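Local coordinates for hypothetical protein APE0525 (Aeropyrum pernix, PDB 2CX0) that is of unknown function, but as a PUA-domain protein probably binds RNA and may act in translation initiation, at residues Leu45-Ala50 with Glu58-Asp63; Gly93-Asp98 with Pro114-Val119; Arg75-Leu80 with Gly126-Ala131. One frame throughout, in Å; residues are numbered along the deposited sequence.

Interaction 1: residues Leu45-Ala50 with Glu58-Asp63; sequences LRLVKA and EIITVD
Arg46 and Thr61 face each other as a hydrogen-bonded antiparallel pair, and their peptide groups satisfy one another twice. Thr61 N donates to Arg46 O at 2.8 Å, while Arg46 N returns a slightly longer bond to Thr61 O at 3.1 Å. Two residues on, Val48 and Ile59 repeat the exchange: Val48 N donates to Ile59 O with an N-H...O angle of 172°, and Ile59 N donates back to Val48 O. The carbonyls of Arg46 and Val48 also take CA-H contacts, from Ile60 and Glu58 respectively. These bonds knit the beta hairpin of strands 45-51 and 56-62, in the middle of the antiparallel sheet of the pre-PUA region. The peptides of Leu45, Leu47 and Lys49 turn outward instead and pair with strand 9-17 and the residue after it, while Ile60 bonds to Cys67 in strand 65-70.

Beta-branched residues, at home in strands, recur on both faces. On the one carrying Arg46, Val48, Ile59 and Thr61, the methyl CG2 of Thr61 meets Val48 CG2 at 3.7 Å, while Thr61 OG1, set between N and the carbonyl carbon (chi1 58°), lies against Arg46 CB at 3.4 Å. On the other face Leu45 CD1 rests against both methyls of Val62, and Leu45 and Ile60 reach Leu26 of helix 20-30. Leu47 CD1 touches Ile60 CG1 at 4.0 Å. Farther along, Lys49 and Glu58 lie side by side through their methylenes, CG to CG 3.4 Å, but Lys49 NZ stays 5.4 Å from Glu58 OE2, too far for a salt bridge, its weak, long ion pair being with Glu14 of strand 9-17.

Interaction 2: residues Gly93-Asp98 with Pro114-Val119; sequences GVVLVD and PGVVGV
Leu96 faces both Val117 and Gly118 in a classic beta bulge, where edge strand 116-121 of the PUA-domain sheet runs antiparallel to strand 93-97. The backbone bonds record the shift of register. Leu96 O accepts from Val117 N at 2.9 Å, nearly straight at 175°, and only weakly from Gly118 N, while Leu96 N donates to Gly118 O from well above that carbonyl's plane. Past the bulge, Asp98 N reaches Gly115 O at 3.0 Å and so fastens the start of helix 99-107 to the turn that leads into the edge strand.

Apolar contacts fall on two faces. Val95 CG1, anti to its own nitrogen (chi1 175°), comes between the two methyls of Val116, 3.5 Å from Val116 CG1 and as close to CG2, tighter than usual van der Waals contact; Leu111 and helix 149-158 also touch these valines. Leu96 CB touches Val117 CG2 at 3.9 Å. Glycine suits the place of Gly118 because a CB there would strike Leu96 CD1.

The polar side-chain contacts centre on Asp98, whose short carboxylate is well matched to an N-cap: OD1 accepts from Ala101 N in the first turn of the helix. A bound sulfate, probably from the crystallisation liquor, lies about 3 Å from the Asp98 side chain. An alanine here would remove the carboxylate, and would probably leave Ala101 N without its cap and the water at Pro114 without its second anchor. That water donates to Asp98 OD2 at 2.7 Å and to Pro114 O at 3.1 Å.

Interaction 3: residues Arg75-Leu80 with Gly126-Ala131; sequences RIYPTL and GDVVAA
Arg75 lays one face of its guanidinium over Val128, whose CG2 sits 3.8 Å from the plane, beneath the centre of the group. The edge of the same group does the polar work. NH1 and NH2 approach end-on and share one acceptor, Gly126 O, at 2.8 and 2.7 Å, with that oxygen close to the guanidinium plane. Sharing bends both bonds, the N-H...O angles being 137° and 142°. NH2 makes a third bond, to Tyr77 OH at 3.1 Å, and that hydroxyl is bound in turn to Asp73; together the three bonds should restrain the rotation of the flat group. An arginine suits the place because its long chain, bent at chi3 (-60°), reaches the backbone across the contact, and its flat cation can lie on an apolar methyl while its N-H groups point outward in its own plane. Tyr33 adds a cation-pi contact.

No strand pairing joins the two segments, since the nearest CA atoms, those of Tyr77 and Val128, are 7.6 Å apart; side chains make the contact, by packing and by the arginine's bonds to a backbone oxygen, between the region of strand 76-78, the last of the pre-PUA sheet, and the start of strand 128-133 of the PUA domain. Beta-branched Val128 uses both methyls. Its CG1 meets Tyr77 CD1 at 3.8 Å, and CG2 comes as near to Tyr77 CE1, in an oblique approach to the ring, which also packs on Val142 and Val168. Glycine suits Gly126, since with these backbone angles a CB would be jammed against the carbonyl oxygen of the residue before.

How the interactions relate
The three contacts run across the molecule, one on each side of its centre and one near it. Interaction 1 ties strands within the pre-PUA sheet, interaction 2 pairs edge strand 116-121 with strand 93-97 in the PUA-domain sheet, and interaction 3 bridges the two sheets. Interactions 1 and 2 have their centres 30 Å apart. Interaction 3 comes within about 5 Å, between nearest atoms, of interaction 1 and reaches the same sheet, but touches only interaction 2: strands 93-97 and 128-133 are parallel neighbours, and Val95 N probably donates to Ala130 O at 3.0 Å. The bound sulfate lies near Asp98, in interaction 2.

Interaction 1: residues Leu45-Ala50 with Glu58-Asp63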
loop_
_atom_site.group_PDB
_atom_site.type_symbol
_atom_site.label_atom_id
_atom_site.label_comp_id
_atom_site.label_asym_id
_atom_site.label_seq_id
_atom_site.Cartn_x
_atom_site.Cartn_y
_atom_site.Cartn_z
ATOM N N LEU A 45 -3.517 -4.214 17.748
ATOM C CA LEU A 45 -3.785 -3.105 16.829
ATOM C C LEU A 45 -3.663 -1.795 17.579
ATOM O O LEU A 45 -4.340 -1.584 18.591
ATOM C CB LEU A 45 -5.208 -3.236 16.268
ATOM C CG LEU A 45 -5.555 -3.921 14.940
ATOM C CD1 LEU A 45 -4.531 -5.015 14.593
ATOM C CD2 LEU A 45 -7.025 -4.458 15.015
ATOM N N ARG A 46 -2.796 -0.916 17.098
ATOM C CA ARG A 46 -2.609 0.387 17.720
ATOM C C ARG A 46 -2.640 1.486 16.649
ATOM O O ARG A 46 -2.323 1.270 15.478
ATOM C CB ARG A 46 -1.261 0.433 18.475
ATOM C CG ARG A 46 -1.103 -0.640 19.580
ATOM C CD ARG A 46 0.219 -0.517 20.358
ATOM N NE ARG A 46 0.353 0.731 21.119
ATOM C CZ ARG A 46 -0.241 1.002 22.284
ATOM N NH1 ARG A 46 -1.053 0.114 22.873
ATOM N NH2 ARG A 46 0.004 2.160 22.874
ATOM N N LEU A 47 -2.997 2.664 17.071
ATOM C CA LEU A 47 -3.047 3.817 16.196
ATOM C C LEU A 47 -1.891 4.713 16.597
ATOM O O LEU A 47 -1.813 5.159 17.771
ATOM C CB LEU A 47 -4.347 4.587 16.389
ATOM C CG LEU A 47 -4.489 5.859 15.557
ATOM C CD1 LEU A 47 -4.695 5.465 14.037
ATOM C CD2 LEU A 47 -5.698 6.611 16.070
ATOM N N VAL A 48 -0.989 4.936 15.646
ATOM C CA VAL A 48 0.169 5.810 15.870
ATOM C C VAL A 48 -0.018 7.112 15.069
ATOM O O VAL A 48 -0.254 7.080 13.855
ATOM C CB VAL A 48 1.435 5.146 15.371
ATOM C CG1 VAL A 48 2.615 6.060 15.531
ATOM C CG2 VAL A 48 1.612 3.813 16.111
ATOM N N LYS A 49 0.035 8.236 15.749
ATOM C CA LYS A 49 -0.070 9.551 15.094
ATOM C C LYS A 49 1.330 10.181 15.157
ATOM O O LYS A 49 1.931 10.247 16.238
ATOM C CB LYS A 49 -1.032 10.442 15.845
ATOM C CG LYS A 49 -2.483 10.197 15.515
ATOM C CD LYS A 49 -3.366 11.312 16.079
ATOM C CE LYS A 49 -3.953 10.945 17.441
ATOM N NZ LYS A 49 -4.627 12.148 18.109
ATOM N N ALA A 50 1.855 10.641 14.020
ATOM C CA ALA A 50 3.203 11.208 14.036
ATOM C C ALA A 50 3.128 12.612 13.474
ATOM O O ALA A 50 2.523 12.821 12.394
ATOM C CB ALA A 50 4.125 10.371 13.135
ATOM N N GLU A 58 -1.084 9.330 10.239
ATOM C CA GLU A 58 -1.728 8.407 11.198
ATOM C C GLU A 58 -1.585 7.056 10.563
ATOM O O GLU A 58 -1.931 6.873 9.383
ATOM C CB GLU A 58 -3.197 8.717 11.367
ATOM C CG GLU A 58 -3.421 9.858 12.293
ATOM C CD GLU A 58 -4.888 10.043 12.629
ATOM O OE1 GLU A 58 -5.619 9.027 12.737
ATOM O OE2 GLU A 58 -5.290 11.215 12.792
ATOM N N ILE A 59 -1.084 6.112 11.341
ATOM C CA ILE A 59 -0.848 4.763 10.849
ATOM C C ILE A 59 -1.331 3.688 11.840
ATOM O O ILE A 59 -1.093 3.794 13.056
ATOM C CB ILE A 59 0.669 4.509 10.653
ATOM C CG1 ILE A 59 1.253 5.455 9.566
ATOM C CG2 ILE A 59 0.885 3.057 10.212
ATOM C CD1 ILE A 59 2.821 5.311 9.530
ATOM N N ILE A 60 -1.972 2.647 11.333
ATOM C CA ILE A 60 -2.397 1.601 12.224
ATOM C C ILE A 60 -1.309 0.550 12.243
ATOM O O ILE A 60 -0.868 0.103 11.175
ATOM C CB ILE A 60 -3.707 1.001 11.745
ATOM C CG1 ILE A 60 -4.837 2.039 12.002
ATOM C CG2 ILE A 60 -3.979 -0.357 12.472
ATOM C CD1 ILE A 60 -6.179 1.630 11.348
ATOM N N THR A 61 -0.838 0.177 13.425
ATOM C CA THR A 61 0.170 -0.888 13.517
ATOM C C THR A 61 -0.508 -2.197 13.888
ATOM O O THR A 61 -1.470 -2.226 14.634
ATOM C CB THR A 61 1.285 -0.600 14.564
ATOM O OG1 THR A 61 0.715 -0.414 15.884
ATOM C CG2 THR A 61 2.033 0.691 14.137
ATOM N N VAL A 62 0.026 -3.283 13.345
ATOM C CA VAL A 62 -0.466 -4.623 13.580
ATOM C C VAL A 62 0.754 -5.381 14.147
ATOM O O VAL A 62 1.740 -5.644 13.456
ATOM C CB VAL A 62 -0.959 -5.342 12.264
ATOM C CG1 VAL A 62 -1.540 -6.720 12.599
ATOM C CG2 VAL A 62 -2.034 -4.552 11.567
ATOM N N ASP A 63 0.675 -5.724 15.428
ATOM C CA ASP A 63 1.788 -6.399 16.118
ATOM C C ASP A 63 3.068 -5.600 15.995
ATOM O O ASP A 63 4.154 -6.150 15.869
ATOM C CB ASP A 63 1.971 -7.845 15.610
ATOM C CG ASP A 63 0.891 -8.755 16.140
ATOM O OD1 ASP A 63 0.393 -8.418 17.232
ATOM O OD2 ASP A 63 0.540 -9.767 15.505
#

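Interaction 2: residues Gly93-Asp98 with Pro114-Val119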
loop_
_atom_site.group_PDB
_atom_site.type_symbol
_atom_site.label_atom_id
_atom_site.label_comp_id
_atom_site.label_asym_id
_atom_site.label_seq_id
_atom_site.Cartn_x
_atom_site.Cartn_y
_atom_site.Cartn_z
ATOM N N GLY A 93 -5.677 -8.178 -6.333
ATOM C CA GLY A 93 -4.786 -8.426 -7.448
ATOM C C GLY A 93 -3.438 -7.729 -7.344
ATOM O O GLY A 93 -3.224 -6.862 -6.484
ATOM N N VAL A 94 -2.512 -8.154 -8.181
ATOM C CA VAL A 94 -1.231 -7.494 -8.233
ATOM C C VAL A 94 -0.883 -7.421 -9.736
ATOM O O VAL A 94 -1.381 -8.240 -10.533
ATOM C CB VAL A 94 -0.111 -8.242 -7.481
ATOM C CG1 VAL A 94 -0.361 -8.242 -5.953
ATOM C CG2 VAL A 94 0.061 -9.558 -8.072
ATOM N N VAL A 95 -0.021 -6.452 -10.081
ATOM C CA VAL A 95 0.409 -6.231 -11.461
ATOM C C VAL A 95 1.902 -6.316 -11.420
ATOM O O VAL A 95 2.539 -5.660 -10.573
ATOM C CB VAL A 95 -0.030 -4.815 -11.935
ATOM C CG1 VAL A 95 0.520 -4.525 -13.315
ATOM C CG2 VAL A 95 -1.595 -4.729 -11.941
ATOM N N LEU A 96 2.474 -7.130 -12.306
ATOM C CA LEU A 96 3.908 -7.303 -12.352
ATOM C C LEU A 96 4.428 -6.333 -13.379
ATOM O O LEU A 96 3.780 -6.120 -14.424
ATOM C CB LEU A 96 4.233 -8.736 -12.765
ATOM C CG LEU A 96 3.552 -9.795 -11.894
ATOM C CD1 LEU A 96 3.930 -11.200 -12.401
ATOM C CD2 LEU A 96 3.967 -9.586 -10.431
ATOM N N VAL A 97 5.585 -5.740 -13.092
ATOM C CA VAL A 97 6.139 -4.687 -13.970
ATOM C C VAL A 97 7.594 -4.951 -14.317
ATOM O O VAL A 97 8.314 -5.661 -13.593
ATOM C CB VAL A 97 6.015 -3.261 -13.314
ATOM C CG1 VAL A 97 4.592 -3.024 -12.791
ATOM C CG2 VAL A 97 7.066 -3.094 -12.075
ATOM N N ASP A 98 8.027 -4.347 -15.434
ATOM C CA ASP A 98 9.395 -4.484 -15.877
ATOM C C ASP A 98 10.352 -3.620 -15.038
ATOM O O ASP A 98 9.916 -2.837 -14.198
ATOM C CB ASP A 98 9.535 -4.230 -17.394
ATOM C CG ASP A 98 9.147 -2.828 -17.850
ATOM O OD1 ASP A 98 9.243 -1.858 -17.105
ATOM O OD2 ASP A 98 8.775 -2.691 -19.032
ATOM N N PRO A 114 2.346 0.170 -20.673
ATOM C CA PRO A 114 3.528 -0.402 -21.324
ATOM C C PRO A 114 4.555 -0.993 -20.366
ATOM O O PRO A 114 5.372 -1.782 -20.806
ATOM C CB PRO A 114 4.109 0.771 -22.114
ATOM C CG PRO A 114 2.885 1.591 -22.448
ATOM C CD PRO A 114 2.129 1.572 -21.082
ATOM N N GLY A 115 4.556 -0.593 -19.095
ATOM C CA GLY A 115 5.507 -1.173 -18.124
ATOM C C GLY A 115 4.954 -2.443 -17.477
ATOM O O GLY A 115 5.632 -3.095 -16.674
ATOM N N VAL A 116 3.726 -2.841 -17.828
ATOM C CA VAL A 116 3.157 -4.034 -17.221
ATOM C C VAL A 116 3.536 -5.282 -17.998
ATOM O O VAL A 116 3.422 -5.301 -19.217
ATOM C CB VAL A 116 1.595 -3.915 -17.151
ATOM C CG1 VAL A 116 0.986 -5.272 -16.670
ATOM C CG2 VAL A 116 1.203 -2.741 -16.207
ATOM N N VAL A 117 3.905 -6.333 -17.268
ATOM C CA VAL A 117 4.301 -7.605 -17.865
ATOM C C VAL A 117 3.529 -8.790 -17.343
ATOM O O VAL A 117 3.763 -9.949 -17.753
ATOM C CB VAL A 117 5.814 -7.906 -17.640
ATOM C CG1 VAL A 117 6.706 -6.771 -18.334
ATOM C CG2 VAL A 117 6.133 -7.933 -16.103
ATOM N N GLY A 118 2.610 -8.547 -16.430
ATOM C CA GLY A 118 1.859 -9.675 -15.872
ATOM C C GLY A 118 0.757 -9.189 -14.970
ATOM O O GLY A 118 0.847 -8.065 -14.414
ATOM N N VAL A 119 -0.306 -9.976 -14.888
ATOM C CA VAL A 119 -1.441 -9.641 -14.019
ATOM C C VAL A 119 -1.832 -10.863 -13.191
ATOM O O VAL A 119 -1.906 -11.983 -13.731
ATOM C CB VAL A 119 -2.671 -9.234 -14.800
ATOM C CG1 VAL A 119 -3.854 -9.061 -13.829
ATOM C CG2 VAL A 119 -2.395 -7.952 -15.605
HETATM O O HOH W 1 7.435 -4.096 -20.856
#

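Interaction 3: residues Arg75-Leu80 with Gly126-Ala131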
loop_
_atom_site.group_PDB
_atom_site.type_symbol
_atom_site.label_atom_id
_atom_site.label_comp_id
_atom_site.label_asym_id
_atom_site.label_seq_id
_atom_site.Cartn_x
_atom_site.Cartn_y
_atom_site.Cartn_z
ATOM N N ARG A 75 -10.755 5.291 2.060
ATOM C CA ARG A 75 -10.478 3.893 2.135
ATOM C C ARG A 75 -9.152 3.632 2.856
ATOM O O ARG A 75 -8.272 4.521 2.912
ATOM C CB ARG A 75 -10.382 3.271 0.743
ATOM C CG ARG A 75 -11.721 3.008 0.108
ATOM C CD ARG A 75 -11.602 1.975 -1.018
ATOM N NE ARG A 75 -10.703 2.426 -2.083
ATOM C CZ ARG A 75 -10.613 1.827 -3.276
ATOM N NH1 ARG A 75 -11.367 0.751 -3.564
ATOM N NH2 ARG A 75 -9.778 2.303 -4.189
ATOM N N ILE A 76 -9.056 2.422 3.403
ATOM C CA ILE A 76 -7.855 2.026 4.126
ATOM C C ILE A 76 -6.971 1.183 3.181
ATOM O O ILE A 76 -7.452 0.217 2.542
ATOM C CB ILE A 76 -8.223 1.239 5.407
ATOM C CG1 ILE A 76 -8.926 2.198 6.404
ATOM C CG2 ILE A 76 -6.913 0.675 6.115
ATOM C CD1 ILE A 76 -9.980 1.476 7.209
ATOM N N TYR A 77 -5.691 1.563 3.112
ATOM C CA TYR A 77 -4.688 0.923 2.271
ATOM C C TYR A 77 -3.504 0.370 3.090
ATOM O O TYR A 77 -3.233 0.793 4.208
ATOM C CB TYR A 77 -4.055 1.946 1.297
ATOM C CG TYR A 77 -4.958 2.483 0.243
ATOM C CD1 TYR A 77 -4.855 2.029 -1.072
ATOM C CD2 TYR A 77 -5.938 3.432 0.576
ATOM C CE1 TYR A 77 -5.734 2.520 -2.068
ATOM C CE2 TYR A 77 -6.844 3.935 -0.421
ATOM C CZ TYR A 77 -6.714 3.461 -1.718
ATOM O OH TYR A 77 -7.584 3.880 -2.680
ATOM N N PRO A 78 -2.821 -0.620 2.542
ATOM C CA PRO A 78 -1.663 -1.185 3.243
ATOM C C PRO A 78 -0.411 -0.373 2.842
ATOM O O PRO A 78 -0.287 0.136 1.688
ATOM C CB PRO A 78 -1.511 -2.599 2.655
ATOM C CG PRO A 78 -2.123 -2.387 1.150
ATOM C CD PRO A 78 -3.232 -1.357 1.338
ATOM N N THR A 79 0.552 -0.319 3.771
ATOM C CA THR A 79 1.832 0.245 3.464
ATOM C C THR A 79 2.604 -0.882 2.765
ATOM O O THR A 79 2.205 -2.086 2.778
ATOM C CB THR A 79 2.633 0.518 4.733
ATOM O OG1 THR A 79 2.653 -0.710 5.543
ATOM C CG2 THR A 79 1.974 1.744 5.499
ATOM N N LEU A 80 3.753 -0.517 2.204
ATOM C CA LEU A 80 4.592 -1.578 1.602
ATOM C C LEU A 80 5.130 -2.473 2.723
ATOM O O LEU A 80 5.399 -3.664 2.498
ATOM C CB LEU A 80 5.769 -0.971 0.807
ATOM C CG LEU A 80 5.270 -0.219 -0.439
ATOM C CD1 LEU A 80 6.532 0.161 -1.211
ATOM C CD2 LEU A 80 4.375 -1.106 -1.373
ATOM N N GLY A 126 -10.854 0.652 -9.943
ATOM C CA GLY A 126 -11.203 1.183 -8.625
ATOM C C GLY A 126 -10.723 0.332 -7.460
ATOM O O GLY A 126 -10.674 0.820 -6.304
ATOM N N ASP A 127 -10.374 -0.931 -7.731
ATOM C CA ASP A 127 -9.882 -1.841 -6.685
ATOM C C ASP A 127 -8.472 -1.499 -6.300
ATOM O O ASP A 127 -7.715 -0.928 -7.141
ATOM C CB ASP A 127 -9.860 -3.279 -7.165
ATOM C CG ASP A 127 -11.228 -3.982 -6.977
ATOM O OD1 ASP A 127 -11.980 -3.515 -6.107
ATOM O OD2 ASP A 127 -11.495 -4.984 -7.679
ATOM N N VAL A 128 -8.125 -1.838 -5.054
ATOM C CA VAL A 128 -6.783 -1.644 -4.538
ATOM C C VAL A 128 -5.890 -2.786 -5.047
ATOM O O VAL A 128 -6.225 -3.964 -4.892
ATOM C CB VAL A 128 -6.761 -1.696 -3.002
ATOM C CG1 VAL A 128 -5.324 -1.476 -2.502
ATOM C CG2 VAL A 128 -7.756 -0.657 -2.426
ATOM N N VAL A 129 -4.758 -2.427 -5.653
ATOM C CA VAL A 129 -3.813 -3.437 -6.110
ATOM C C VAL A 129 -2.398 -2.984 -5.791
ATOM O O VAL A 129 -2.171 -1.792 -5.482
ATOM C CB VAL A 129 -3.903 -3.684 -7.630
ATOM C CG1 VAL A 129 -5.326 -4.161 -8.002
ATOM C CG2 VAL A 129 -3.498 -2.333 -8.453
ATOM N N ALA A 130 -1.442 -3.913 -5.877
ATOM C CA ALA A 130 -0.042 -3.583 -5.649
ATOM C C ALA A 130 0.731 -3.854 -6.927
ATOM O O ALA A 130 0.387 -4.804 -7.640
ATOM C CB ALA A 130 0.591 -4.457 -4.506
ATOM N N ALA A 131 1.755 -3.037 -7.197
ATOM C CA ALA A 131 2.607 -3.259 -8.359
ATOM C C ALA A 131 3.926 -3.854 -7.842
ATOM O O ALA A 131 4.562 -3.272 -6.958
ATOM C CB ALA A 131 2.897 -1.960 -9.092
#